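Peptidyl tryptophan dihydroxylase (Pseudomonas putida, PDB 7CTQ) uses bound FAD as a flavoprotein monooxygenase to dihydroxylate a peptidyl tryptophan, a step essential for building the tryptophylquinone cofactor of quinohemoprotein amine dehydrogenase. Local coordinates at residues L27-T32 / T291-P296; S244-A249 / Q312-F317; D256-G261 / Q304-R309; A263-D268 / Q308-L313. All coordinates share one frame; numbering follows the deposited sequence. Where two conformers were deposited one is given.

Contact 1 (L27-T32 / T291-P296); sequences LGYAVT and TLLRRP
One face of the Arg294 guanidinium is met by the phenol oxygen of Tyr29, which stands 3.4 Å above that plane and is offset toward its rim. The Tyr29 ring and the guanidinium are tilted 41° apart, and CZ of Arg294 comes to 3.9 Å from CE1 of Tyr29. Tyr29 OH and Arg294 NE are 3.4 Å apart, but the N-H direction is too poor for a hydrogen bond; the hydroxyl is instead hydrogen-bonded to Asn290 OD1, one turn before Arg294 on helix 285-294. A bend at chi2 (-44°) folds the arginine chain back over the oxygen. Tyr29 lies between helix 15-27, closed by a Schellman motif at Gly28, and strand 31-35, consistent with a Rossmann-type FAD-binding fold, and reaches across to the end of helix 285-294. With an alanine at Tyr29, Asn290 would probably lose its hydroxyl partner, and Leu293 and the Arg294 guanidinium the ring they rest on. CD1 of Leu293 packs obliquely on that ring, 3.8 Å from Tyr29 CE1.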
loop_
_atom_site.group_PDB
_atom_site.type_symbol
_atom_site.label_atom_id
_atom_site.label_comp_id
_atom_site.label_asym_id
_atom_site.label_seq_id
_atom_site.Cartn_x
_atom_site.Cartn_y
_atom_site.Cartn_z
ATOM N N LEU A 27 -9.499 2.701 19.506
ATOM C CA LEU A 27 -10.952 2.726 19.593
ATOM C C LEU A 27 -11.469 2.015 20.835
ATOM O O LEU A 27 -12.666 2.105 21.125
ATOM C CB LEU A 27 -11.573 2.093 18.341
ATOM C CG LEU A 27 -11.440 2.921 17.058
ATOM C CD1 LEU A 27 -12.170 2.247 15.890
ATOM C CD2 LEU A 27 -11.952 4.349 17.294
ATOM N N GLY A 28 -10.601 1.317 21.558
ATOM C CA GLY A 28 -10.969 0.645 22.782
ATOM C C GLY A 28 -11.100 -0.861 22.683
ATOM O O GLY A 28 -11.665 -1.473 23.596
ATOM N N TYR A 29 -10.600 -1.473 21.618
ATOM C CA TYR A 29 -10.799 -2.892 21.371
ATOM C C TYR A 29 -9.623 -3.700 21.890
ATOM O O TYR A 29 -8.468 -3.301 21.734
ATOM C CB TYR A 29 -10.977 -3.167 19.878
ATOM C CG TYR A 29 -12.334 -2.789 19.364
ATOM C CD1 TYR A 29 -13.438 -3.595 19.606
ATOM C CD2 TYR A 29 -12.517 -1.620 18.647
ATOM C CE1 TYR A 29 -14.688 -3.253 19.136
ATOM C CE2 TYR A 29 -13.762 -1.262 18.180
ATOM C CZ TYR A 29 -14.841 -2.083 18.418
ATOM O OH TYR A 29 -16.075 -1.716 17.942
ATOM N N ALA A 30 -9.930 -4.846 22.495
ATOM C CA ALA A 30 -8.919 -5.863 22.748
ATOM C C ALA A 30 -8.561 -6.541 21.431
ATOM O O ALA A 30 -9.449 -6.876 20.640
ATOM C CB ALA A 30 -9.437 -6.888 23.759
ATOM N N VAL A 31 -7.265 -6.724 21.182
ATOM C CA VAL A 31 -6.779 -7.190 19.886
ATOM C C VAL A 31 -5.659 -8.198 20.089
ATOM O O VAL A 31 -4.759 -7.978 20.905
ATOM C CB VAL A 31 -6.267 -6.018 19.020
ATOM C CG1 VAL A 31 -5.777 -6.523 17.669
ATOM C CG2 VAL A 31 -7.340 -4.942 18.860
ATOM N N THR A 32 -5.699 -9.286 19.319
ATOM C CA THR A 32 -4.632 -10.279 19.268
ATOM C C THR A 32 -4.117 -10.388 17.839
ATOM O O THR A 32 -4.909 -10.468 16.896
ATOM C CB THR A 32 -5.129 -11.651 19.753
ATOM O OG1 THR A 32 -5.509 -11.571 21.132
ATOM C CG2 THR A 32 -4.046 -12.715 19.580
ATOM N N THR A 291 -17.643 -0.175 12.713
ATOM C CA THR A 291 -19.012 -0.223 12.219
ATOM C C THR A 291 -19.513 -1.659 12.153
ATOM O O THR A 291 -20.642 -1.946 12.561
ATOM C CB THR A 291 -19.111 0.446 10.849
ATOM O OG1 THR A 291 -18.403 1.698 10.880
ATOM C CG2 THR A 291 -20.593 0.701 10.483
ATOM N N LEU A 292 -18.672 -2.576 11.681
ATOM C CA LEU A 292 -19.114 -3.948 11.507
ATOM C C LEU A 292 -19.502 -4.574 12.843
ATOM O O LEU A 292 -20.378 -5.450 12.890
ATOM C CB LEU A 292 -18.014 -4.758 10.815
ATOM C CG LEU A 292 -17.813 -4.460 9.315
ATOM C CD1 LEU A 292 -16.642 -5.232 8.758
ATOM C CD2 LEU A 292 -19.067 -4.764 8.502
ATOM N N LEU A 293 -18.891 -4.111 13.937
ATOM C CA LEU A 293 -19.094 -4.667 15.274
ATOM C C LEU A 293 -20.151 -3.926 16.085
ATOM O O LEU A 293 -20.961 -4.575 16.756
ATOM C CB LEU A 293 -17.768 -4.674 16.035
ATOM C CG LEU A 293 -16.710 -5.582 15.403
ATOM C CD1 LEU A 293 -15.366 -5.423 16.078
ATOM C CD2 LEU A 293 -17.156 -7.034 15.440
ATOM N N ARG A 294 -20.169 -2.592 16.035
ATOM C CA ARG A 294 -21.108 -1.772 16.798
ATOM C C ARG A 294 -22.440 -1.539 16.094
ATOM O O ARG A 294 -23.471 -1.419 16.765
ATOM C CB ARG A 294 -20.492 -0.405 17.123
ATOM C CG ARG A 294 -19.274 -0.450 18.030
ATOM C CD ARG A 294 -19.469 -1.399 19.204
ATOM N NE ARG A 294 -18.473 -1.127 20.232
ATOM C CZ ARG A 294 -17.881 -2.053 20.977
ATOM N NH1 ARG A 294 -18.191 -3.336 20.820
ATOM N NH2 ARG A 294 -16.975 -1.692 21.883
ATOM N N ARG A 295 -22.461 -1.428 14.768
ATOM C CA ARG A 295 -23.716 -1.296 14.026
ATOM C C ARG A 295 -23.708 -2.271 12.844
ATOM O O ARG A 295 -23.687 -1.870 11.672
ATOM C CB ARG A 295 -23.949 0.164 13.614
ATOM C CG ARG A 295 -24.206 1.106 14.845
ATOM C CD ARG A 295 -25.044 2.380 14.526
ATOM N NE ARG A 295 -26.382 2.058 14.050
ATOM C CZ ARG A 295 -27.253 2.933 13.547
ATOM N NH1 ARG A 295 -26.946 4.221 13.428
ATOM N NH2 ARG A 295 -28.441 2.516 13.143
ATOM N N PRO A 296 -23.741 -3.581 13.130
ATOM C CA PRO A 296 -23.679 -4.574 12.043
ATOM C C PRO A 296 -24.811 -4.433 11.033
ATOM O O PRO A 296 -24.641 -4.856 9.881
ATOM C CB PRO A 296 -23.739 -5.920 12.787
ATOM C CG PRO A 296 -24.502 -5.598 14.045
ATOM C CD PRO A 296 -23.997 -4.211 14.437
#

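Contact 2 (S244-A249 / Q312-F317); sequences STAILA and QLFLRF
Phe314, on the long helix 299-327, packs its ring against strand 247-249, the middle strand of a small three-stranded antiparallel sheet, and against the residue leading into it. Along the helical segment, Leu313 turns instead to helix 274-282, where it touches Ser280. Next comes Phe314, which carries the contact: with CG anti to the backbone N (chi1 173°), the ring extends from the helix to the strand. Leu248 CB sits over the centre of one ring face, 3.8 Å from the Phe314 centroid and only 6° off the ring normal, a CH-pi contact. A branch of the same leucine, CD1, meets the root of the phenylalanine at Phe314 CB, 3.9 Å away. The nearest approach is to the backbone, where Phe314 CE1 lies 3.6 Å from Ile247 C, obliquely to the ring. A smaller residue such as alanine in place of Phe314 would probably open a gap beneath Leu248 and take away an apolar partner of Ala246. Phe317, one turn on, touches Gln277 and Ser280 of helix 274-282. At the ring edge, Ala246 C lies near the plane, 4.0 Å from Phe314 CE1.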
loop_
_atom_site.group_PDB
_atom_site.type_symbol
_atom_site.label_atom_id
_atom_site.label_comp_id
_atom_site.label_asym_id
_atom_site.label_seq_id
_atom_site.Cartn_x
_atom_site.Cartn_y
_atom_site.Cartn_z
ATOM N N SER A 244 5.540 -9.624 -8.251
ATOM C CA SER A 244 5.390 -8.203 -7.962
ATOM C C SER A 244 4.311 -7.572 -8.836
ATOM O O SER A 244 4.325 -6.357 -9.063
ATOM C CB SER A 244 6.723 -7.481 -8.137
ATOM O OG SER A 244 7.209 -7.683 -9.448
ATOM N N THR A 245 3.409 -8.398 -9.360
ATOM C CA THR A 245 2.301 -7.936 -10.190
ATOM C C THR A 245 1.376 -7.009 -9.398
ATOM O O THR A 245 1.104 -7.238 -8.211
ATOM C CB THR A 245 1.514 -9.153 -10.697
ATOM O OG1 THR A 245 2.374 -10.014 -11.467
ATOM C CG2 THR A 245 0.306 -8.725 -11.526
ATOM N N ALA A 246 0.875 -5.969 -10.062
ATOM C CA ALA A 246 -0.157 -5.123 -9.465
ATOM C C ALA A 246 -1.465 -5.906 -9.338
ATOM O O ALA A 246 -2.010 -6.376 -10.340
ATOM C CB ALA A 246 -0.354 -3.866 -10.315
ATOM N N ILE A 247 -1.972 -6.047 -8.114
ATOM C CA ILE A 247 -3.140 -6.878 -7.835
ATOM C C ILE A 247 -4.106 -6.126 -6.925
ATOM O O ILE A 247 -3.732 -5.699 -5.824
ATOM C CB ILE A 247 -2.749 -8.214 -7.181
ATOM C CG1 ILE A 247 -1.886 -9.040 -8.143
ATOM C CG2 ILE A 247 -4.006 -8.961 -6.729
ATOM C CD1 ILE A 247 -1.145 -10.205 -7.465
ATOM N N LEU A 248 -5.357 -6.004 -7.360
ATOM C CA LEU A 248 -6.435 -5.560 -6.496
ATOM C C LEU A 248 -7.282 -6.777 -6.155
ATOM O O LEU A 248 -7.744 -7.478 -7.059
ATOM C CB LEU A 248 -7.275 -4.479 -7.188
ATOM C CG LEU A 248 -8.511 -3.924 -6.481
ATOM C CD1 LEU A 248 -8.186 -3.180 -5.193
ATOM C CD2 LEU A 248 -9.264 -3.010 -7.477
ATOM N N ALA A 249 -7.485 -7.024 -4.862
ATOM C CA ALA A 249 -8.158 -8.243 -4.428
ATOM C C ALA A 249 -9.628 -8.262 -4.838
ATOM O O ALA A 249 -10.331 -7.257 -4.732
ATOM C CB ALA A 249 -8.050 -8.391 -2.912
ATOM N N GLN A 312 -9.920 2.810 -5.235
ATOM C CA GLN A 312 -9.402 4.120 -5.628
ATOM C C GLN A 312 -7.930 4.289 -5.236
ATOM O O GLN A 312 -7.135 4.841 -6.016
ATOM C CB GLN A 312 -10.269 5.228 -5.037
ATOM C CG GLN A 312 -11.652 5.272 -5.668
ATOM C CD GLN A 312 -11.611 5.401 -7.193
ATOM O OE1 GLN A 312 -12.077 4.517 -7.926
ATOM N NE2 GLN A 312 -11.031 6.488 -7.672
ATOM N N LEU A 313 -7.540 3.816 -4.043
ATOM C CA LEU A 313 -6.125 3.836 -3.669
ATOM C C LEU A 313 -5.285 3.062 -4.683
ATOM O O LEU A 313 -4.291 3.581 -5.208
ATOM C CB LEU A 313 -5.925 3.256 -2.255
ATOM C CG LEU A 313 -6.345 4.046 -1.005
ATOM C CD1 LEU A 313 -6.115 3.204 0.253
ATOM C CD2 LEU A 313 -5.615 5.376 -0.862
ATOM N N PHE A 314 -5.684 1.817 -4.978
ATOM C CA PHE A 314 -4.972 0.988 -5.951
ATOM C C PHE A 314 -4.768 1.725 -7.261
ATOM O O PHE A 314 -3.658 1.770 -7.802
ATOM C CB PHE A 314 -5.753 -0.305 -6.203
ATOM C CG PHE A 314 -5.188 -1.160 -7.317
ATOM C CD1 PHE A 314 -4.103 -2.014 -7.086
ATOM C CD2 PHE A 314 -5.744 -1.123 -8.589
ATOM C CE1 PHE A 314 -3.604 -2.802 -8.105
ATOM C CE2 PHE A 314 -5.244 -1.900 -9.612
ATOM C CZ PHE A 314 -4.168 -2.740 -9.375
ATOM N N LEU A 315 -5.839 2.310 -7.787
ATOM C CA LEU A 315 -5.739 2.976 -9.076
ATOM C C LEU A 315 -4.830 4.191 -8.996
ATOM O O LEU A 315 -4.072 4.467 -9.941
ATOM C CB LEU A 315 -7.135 3.367 -9.571
ATOM C CG LEU A 315 -7.983 2.188 -10.062
ATOM C CD1 LEU A 315 -9.387 2.649 -10.430
ATOM C CD2 LEU A 315 -7.321 1.489 -11.260
ATOM N N ARG A 316 -4.889 4.935 -7.885
ATOM C CA ARG A 316 -4.017 6.100 -7.744
ATOM C C ARG A 316 -2.552 5.681 -7.689
ATOM O O ARG A 316 -1.703 6.233 -8.403
ATOM C CB ARG A 316 -4.386 6.905 -6.499
ATOM C CG ARG A 316 -3.437 8.090 -6.282
ATOM C CD ARG A 316 -3.709 8.840 -4.989
ATOM N NE ARG A 316 -2.595 9.728 -4.658
ATOM C CZ ARG A 316 -2.407 10.935 -5.192
ATOM N NH1 ARG A 316 -3.261 11.415 -6.094
ATOM N NH2 ARG A 316 -1.360 11.668 -4.824
ATOM N N PHE A 317 -2.234 4.690 -6.855
ATOM C CA PHE A 317 -0.849 4.254 -6.772
ATOM C C PHE A 317 -0.380 3.631 -8.079
ATOM O O PHE A 317 0.790 3.792 -8.448
ATOM C CB PHE A 317 -0.675 3.301 -5.589
ATOM C CG PHE A 317 -0.985 3.945 -4.261
ATOM C CD1 PHE A 317 -0.673 5.291 -4.045
ATOM C CD2 PHE A 317 -1.620 3.225 -3.244
ATOM C CE1 PHE A 317 -0.959 5.902 -2.843
ATOM C CE2 PHE A 317 -1.916 3.829 -2.024
ATOM C CZ PHE A 317 -1.586 5.169 -1.818
#

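Contact 3 (D256-G261 / Q304-R309); sequences DWIRVG and QFHQQR
The backbone carbonyl O of Arg259 accepts a hydrogen bond from His306 NE2 at 2.9 Å. The bond is close to straight on both sides: the N-H...O angle is 160°, and the donor approaches nearly along the C=O axis (168°). The oxygen also lies near the imidazole plane, so the N-H points almost at it. The imidazole swings opposite the backbone N (chi1 -169°), which carries it across from helix to strand. Ile258 covers one face of the imidazole: its CD1 stands over the ring centre, 3.6 Å from the His306 centroid, in a CH-pi contact, while Ile258 CG1 comes to 3.5 Å from His306 NE2. A carbonyl at the edge and a methyl over the face together limit rotation of the buried ring about chi2. The side chain of Arg259 leads away from the helix, and its NE is hydrogen-bonded to the carbonyl O of Ala263. Gly261, just past the strand, touches FAD. Strand 257-259 is an outermost strand of the seven-stranded mixed sheet, consistent with a Rossmann-type fold; it runs parallel to strand 137-140, and Ile258 also touches Val288 and Ile289 of helix 285-294.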
loop_
_atom_site.group_PDB
_atom_site.type_symbol
_atom_site.label_atom_id
_atom_site.label_comp_id
_atom_site.label_asym_id
_atom_site.label_seq_id
_atom_site.Cartn_x
_atom_site.Cartn_y
_atom_site.Cartn_z
ATOM N N ASP A 256 -17.693 -10.252 8.879
ATOM C CA ASP A 256 -16.866 -10.416 10.065
ATOM C C ASP A 256 -15.403 -10.557 9.693
ATOM O O ASP A 256 -14.642 -11.226 10.398
ATOM C CB ASP A 256 -17.311 -11.626 10.904
ATOM C CG ASP A 256 -17.349 -12.929 10.103
ATOM O OD1 ASP A 256 -16.734 -13.010 9.016
ATOM O OD2 ASP A 256 -17.992 -13.894 10.575
ATOM N N TRP A 257 -14.989 -9.949 8.585
ATOM C CA TRP A 257 -13.582 -10.000 8.218
ATOM C C TRP A 257 -13.248 -8.819 7.322
ATOM O O TRP A 257 -14.128 -8.175 6.744
ATOM C CB TRP A 257 -13.210 -11.323 7.535
ATOM C CG TRP A 257 -13.880 -11.575 6.215
ATOM C CD1 TRP A 257 -15.074 -12.205 6.010
ATOM C CD2 TRP A 257 -13.384 -11.222 4.913
ATOM N NE1 TRP A 257 -15.353 -12.261 4.663
ATOM C CE2 TRP A 257 -14.334 -11.661 3.970
ATOM C CE3 TRP A 257 -12.237 -10.571 4.457
ATOM C CZ2 TRP A 257 -14.172 -11.470 2.602
ATOM C CZ3 TRP A 257 -12.078 -10.380 3.092
ATOM C CH2 TRP A 257 -13.042 -10.827 2.183
ATOM N N ILE A 258 -11.958 -8.556 7.209
ATOM C CA ILE A 258 -11.480 -7.473 6.363
ATOM C C ILE A 258 -10.066 -7.820 5.932
ATOM O O ILE A 258 -9.305 -8.428 6.690
ATOM C CB ILE A 258 -11.563 -6.112 7.099
ATOM C CG1 ILE A 258 -11.457 -4.951 6.109
ATOM C CG2 ILE A 258 -10.489 -5.971 8.211
ATOM C CD1 ILE A 258 -11.624 -3.614 6.780
ATOM N N ARG A 259 -9.734 -7.479 4.693
ATOM C CA ARG A 259 -8.363 -7.515 4.219
ATOM C C ARG A 259 -7.763 -6.112 4.237
ATOM O O ARG A 259 -8.420 -5.135 3.858
ATOM C CB ARG A 259 -8.286 -8.099 2.803
ATOM C CG ARG A 259 -8.256 -9.622 2.776
ATOM C CD ARG A 259 -8.654 -10.180 1.431
ATOM N NE ARG A 259 -7.492 -10.471 0.600
ATOM C CZ ARG A 259 -7.054 -11.695 0.332
ATOM N NH1 ARG A 259 -7.676 -12.750 0.830
ATOM N NH2 ARG A 259 -5.995 -11.861 -0.444
ATOM N N VAL A 260 -6.501 -6.024 4.662
ATOM C CA VAL A 260 -5.763 -4.770 4.687
ATOM C C VAL A 260 -4.393 -4.991 4.076
ATOM O O VAL A 260 -3.905 -6.119 3.964
ATOM C CB VAL A 260 -5.623 -4.177 6.106
ATOM C CG1 VAL A 260 -6.985 -3.796 6.652
ATOM C CG2 VAL A 260 -4.909 -5.161 7.044
ATOM N N GLY A 261 -3.778 -3.886 3.659
ATOM C CA GLY A 261 -2.428 -3.979 3.134
ATOM C C GLY A 261 -2.361 -4.672 1.783
ATOM O O GLY A 261 -3.293 -4.617 0.971
ATOM N N GLN A 304 -19.030 -1.407 1.447
ATOM C CA GLN A 304 -18.856 -0.569 0.267
ATOM C C GLN A 304 -17.802 0.502 0.516
ATOM O O GLN A 304 -16.975 0.791 -0.356
ATOM C CB GLN A 304 -20.187 0.063 -0.127
ATOM C CG GLN A 304 -20.073 0.952 -1.375
ATOM C CD GLN A 304 -21.369 1.662 -1.720
ATOM O OE1 GLN A 304 -22.441 1.214 -1.337
ATOM N NE2 GLN A 304 -21.271 2.783 -2.449
ATOM N N PHE A 305 -17.789 1.076 1.720
ATOM C CA PHE A 305 -16.796 2.098 2.022
ATOM C C PHE A 305 -15.378 1.551 1.858
ATOM O O PHE A 305 -14.518 2.193 1.236
ATOM C CB PHE A 305 -17.013 2.646 3.440
ATOM C CG PHE A 305 -16.118 3.797 3.768
ATOM C CD1 PHE A 305 -14.852 3.579 4.303
ATOM C CD2 PHE A 305 -16.522 5.097 3.504
ATOM C CE1 PHE A 305 -13.994 4.637 4.569
ATOM C CE2 PHE A 305 -15.678 6.172 3.784
ATOM C CZ PHE A 305 -14.406 5.940 4.308
ATOM N N HIS A 306 -15.117 0.356 2.385
ATOM C CA HIS A 306 -13.766 -0.193 2.310
ATOM C C HIS A 306 -13.393 -0.603 0.885
ATOM O O HIS A 306 -12.294 -0.294 0.416
ATOM C CB HIS A 306 -13.615 -1.385 3.262
ATOM C CG HIS A 306 -12.198 -1.838 3.428
ATOM N ND1 HIS A 306 -11.212 -1.018 3.939
ATOM C CD2 HIS A 306 -11.598 -3.019 3.144
ATOM C CE1 HIS A 306 -10.064 -1.676 3.956
ATOM N NE2 HIS A 306 -10.274 -2.895 3.489
ATOM N N GLN A 307 -14.286 -1.323 0.197
ATOM C CA GLN A 307 -14.001 -1.755 -1.169
ATOM C C GLN A 307 -13.655 -0.568 -2.055
ATOM O O GLN A 307 -12.634 -0.567 -2.748
ATOM C CB GLN A 307 -15.203 -2.490 -1.759
ATOM C CG GLN A 307 -15.403 -3.904 -1.297
ATOM C CD GLN A 307 -16.856 -4.310 -1.394
ATOM O OE1 GLN A 307 -17.525 -4.034 -2.392
ATOM N NE2 GLN A 307 -17.368 -4.922 -0.335
ATOM N N GLN A 308 -14.510 0.451 -2.049
ATOM C CA GLN A 308 -14.324 1.573 -2.960
ATOM C C GLN A 308 -13.087 2.395 -2.609
ATOM O O GLN A 308 -12.380 2.866 -3.511
ATOM C CB GLN A 308 -15.588 2.429 -2.966
ATOM C CG GLN A 308 -16.794 1.640 -3.474
ATOM C CD GLN A 308 -18.029 2.504 -3.598
ATOM O OE1 GLN A 308 -18.255 3.391 -2.786
ATOM N NE2 GLN A 308 -18.823 2.263 -4.631
ATOM N N ARG A 309 -12.793 2.572 -1.319
ATOM C CA ARG A 309 -11.541 3.223 -0.941
ATOM C C ARG A 309 -10.338 2.430 -1.449
ATOM O O ARG A 309 -9.423 2.993 -2.066
ATOM C CB ARG A 309 -11.463 3.404 0.582
ATOM C CG ARG A 309 -10.071 3.857 1.072
ATOM C CD ARG A 309 -10.030 4.209 2.572
ATOM N NE ARG A 309 -8.657 4.438 3.041
ATOM C CZ ARG A 309 -7.988 5.577 2.851
ATOM N NH1 ARG A 309 -8.562 6.586 2.206
ATOM N NH2 ARG A 309 -6.748 5.713 3.303
#

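Contact 4 (A263-D268 / Q308-L313); sequences AAMAVD and QRIEQL
Met265 CG and Ile310 CG2 make the closest approach of this contact, at 3.5 Å, with the two side chains running obliquely to each other. The same isoleucine methyl, Ile310 CG2, lies 3.9 Å from Met265 CB and 4.1 Å from Ala264 CB, so a single branch packs against two successive residues. That branch is set anti to the backbone N of Ile310, which turns it out from the helix. One turn further on, Leu313 CB lies 4.2 Å from Met265 SD. Met265 is folded rather than extended: CG lies between its backbone N and carbonyl carbon (chi1 48°), and the chain bends at chi2 and chi3, with an eclipsed chi3 (-8°) that probably carries some strain and curls CE back. Leu313 CD1 lies over one face of the Arg309 guanidinium, offset toward the rim. In the next shell, Leu248 and Phe314 touch Met265, and Ile310 also touches Leu248 and Ser281 of helix 274-282. Strand 265-266, an outer strand of the three-stranded antiparallel sheet, is held beside strand 247-249 by backbone hydrogen bonds, Ala264 with Ala249 and Ala266 with Ile247. Glu311, whose CB points away from the strand, forms a salt bridge with Arg152, and Arg309 NH2 is hydrogen-bonded to the carbonyl O of Ser280. Between strand and helix only carbon and sulfur groups meet side chain to side chain, so the interface probably depends on shape fit and apolar burial.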
loop_
_atom_site.group_PDB
_atom_site.type_symbol
_atom_site.label_atom_id
_atom_site.label_comp_id
_atom_site.label_asym_id
_atom_site.label_seq_id
_atom_site.Cartn_x
_atom_site.Cartn_y
_atom_site.Cartn_z
ATOM N N ALA A 263 -2.626 -7.695 1.121
ATOM C CA ALA A 263 -3.742 -8.613 0.962
ATOM C C ALA A 263 -4.948 -7.944 0.320
ATOM O O ALA A 263 -5.796 -8.637 -0.253
ATOM C CB ALA A 263 -4.153 -9.185 2.308
ATOM N N ALA A 264 -5.061 -6.620 0.425
ATOM C CA ALA A 264 -6.179 -5.918 -0.194
ATOM C C ALA A 264 -5.801 -5.396 -1.573
ATOM O O ALA A 264 -6.542 -5.595 -2.545
ATOM C CB ALA A 264 -6.654 -4.771 0.707
ATOM N N MET A 265 -4.656 -4.734 -1.662
ATOM C CA MET A 265 -4.175 -4.146 -2.899
ATOM C C MET A 265 -2.672 -3.946 -2.812
ATOM O O MET A 265 -2.138 -3.566 -1.768
ATOM C CB MET A 265 -4.850 -2.798 -3.181
ATOM C CG MET A 265 -4.880 -1.845 -1.987
ATOM S SD MET A 265 -3.789 -0.409 -2.080
ATOM C CE MET A 265 -2.840 -0.762 -3.538
ATOM N N ALA A 266 -2.008 -4.129 -3.945
ATOM C CA ALA A 266 -0.583 -3.861 -4.023
ATOM C C ALA A 266 -0.257 -3.533 -5.462
ATOM O O ALA A 266 -0.738 -4.211 -6.366
ATOM C CB ALA A 266 0.237 -5.065 -3.548
ATOM N N VAL A 267 0.540 -2.494 -5.673
ATOM C CA VAL A 267 1.068 -2.182 -6.992
ATOM C C VAL A 267 2.540 -2.578 -6.999
ATOM O O VAL A 267 3.090 -2.993 -5.981
ATOM C CB VAL A 267 0.856 -0.698 -7.360
ATOM C CG1 VAL A 267 -0.613 -0.345 -7.188
ATOM C CG2 VAL A 267 1.719 0.207 -6.497
ATOM N N ASP A 268 3.184 -2.478 -8.165
ATOM C CA ASP A 268 4.553 -2.977 -8.209
ATOM C C ASP A 268 5.460 -1.985 -7.468
ATOM O O ASP A 268 5.054 -0.849 -7.204
ATOM C CB ASP A 268 4.990 -3.293 -9.660
ATOM C CG ASP A 268 5.463 -2.075 -10.491
ATOM O OD1 ASP A 268 5.514 -0.908 -10.038
ATOM O OD2 ASP A 268 5.885 -2.332 -11.642
ATOM N N GLN A 308 -14.510 0.451 -2.049
ATOM C CA GLN A 308 -14.324 1.573 -2.960
ATOM C C GLN A 308 -13.087 2.395 -2.609
ATOM O O GLN A 308 -12.380 2.866 -3.511
ATOM C CB GLN A 308 -15.588 2.429 -2.966
ATOM C CG GLN A 308 -16.794 1.640 -3.474
ATOM C CD GLN A 308 -18.029 2.504 -3.598
ATOM O OE1 GLN A 308 -18.255 3.391 -2.786
ATOM N NE2 GLN A 308 -18.823 2.263 -4.631
ATOM N N ARG A 309 -12.793 2.572 -1.319
ATOM C CA ARG A 309 -11.541 3.223 -0.941
ATOM C C ARG A 309 -10.338 2.430 -1.449
ATOM O O ARG A 309 -9.423 2.993 -2.066
ATOM C CB ARG A 309 -11.463 3.404 0.582
ATOM C CG ARG A 309 -10.071 3.857 1.072
ATOM C CD ARG A 309 -10.030 4.209 2.572
ATOM N NE ARG A 309 -8.657 4.438 3.041
ATOM C CZ ARG A 309 -7.988 5.577 2.851
ATOM N NH1 ARG A 309 -8.562 6.586 2.206
ATOM N NH2 ARG A 309 -6.748 5.713 3.303
ATOM N N ILE A 310 -10.325 1.112 -1.203
ATOM C CA ILE A 310 -9.197 0.282 -1.626
ATOM C C ILE A 310 -9.005 0.363 -3.138
ATOM O O ILE A 310 -7.875 0.464 -3.631
ATOM C CB ILE A 310 -9.402 -1.178 -1.167
ATOM C CG1 ILE A 310 -9.339 -1.298 0.360
ATOM C CG2 ILE A 310 -8.383 -2.085 -1.810
ATOM C CD1 ILE A 310 -8.117 -0.670 0.974
ATOM N N GLU A 311 -10.099 0.307 -3.902
ATOM C CA GLU A 311 -9.961 0.357 -5.352
ATOM C C GLU A 311 -9.412 1.711 -5.804
ATOM O O GLU A 311 -8.501 1.772 -6.644
ATOM C CB GLU A 311 -11.304 0.043 -6.016
ATOM C CG GLU A 311 -11.278 0.230 -7.529
ATOM C CD GLU A 311 -12.378 -0.535 -8.251
ATOM O OE1 GLU A 311 -12.431 -0.441 -9.493
ATOM O OE2 GLU A 311 -13.186 -1.231 -7.588
ATOM N N GLN A 312 -9.920 2.810 -5.235
ATOM C CA GLN A 312 -9.402 4.120 -5.628
ATOM C C GLN A 312 -7.930 4.289 -5.236
ATOM O O GLN A 312 -7.135 4.841 -6.016
ATOM C CB GLN A 312 -10.269 5.228 -5.037
ATOM C CG GLN A 312 -11.652 5.272 -5.668
ATOM C CD GLN A 312 -11.611 5.401 -7.193
ATOM O OE1 GLN A 312 -12.077 4.517 -7.926
ATOM N NE2 GLN A 312 -11.031 6.488 -7.672
ATOM N N LEU A 313 -7.540 3.816 -4.043
ATOM C CA LEU A 313 -6.125 3.836 -3.669
ATOM C C LEU A 313 -5.285 3.062 -4.683
ATOM O O LEU A 313 -4.291 3.581 -5.208
ATOM C CB LEU A 313 -5.925 3.256 -2.255
ATOM C CG LEU A 313 -6.345 4.046 -1.005
ATOM C CD1 LEU A 313 -6.115 3.204 0.253
ATOM C CD2 LEU A 313 -5.615 5.376 -0.862
#

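Overall arrangement
Contacts 3, 4 and 2 follow one another along helix 299-327, through residues 304-309, 308-313 and 312-317, with shared residues at each overlap. Their partners come in a different chain order, 244-249, 256-261, 263-268, so contact 3 is nested inside the loop closed by contact 2. The segments of contact 1 alternate with these, 27-32 coming first and 291-296 between the two sets. Contacts 2 and 4, centres about 4 Å apart, use neighbouring strands of the small antiparallel sheet; contact 3, about 9 Å from contact 4 between centres, lies on the edge of the seven-stranded sheet. Contact 1 reaches that sheet from helix 285-294, its centre about 15 Å from that of contact 3. One long helix thus spans both sheets close to the FAD site.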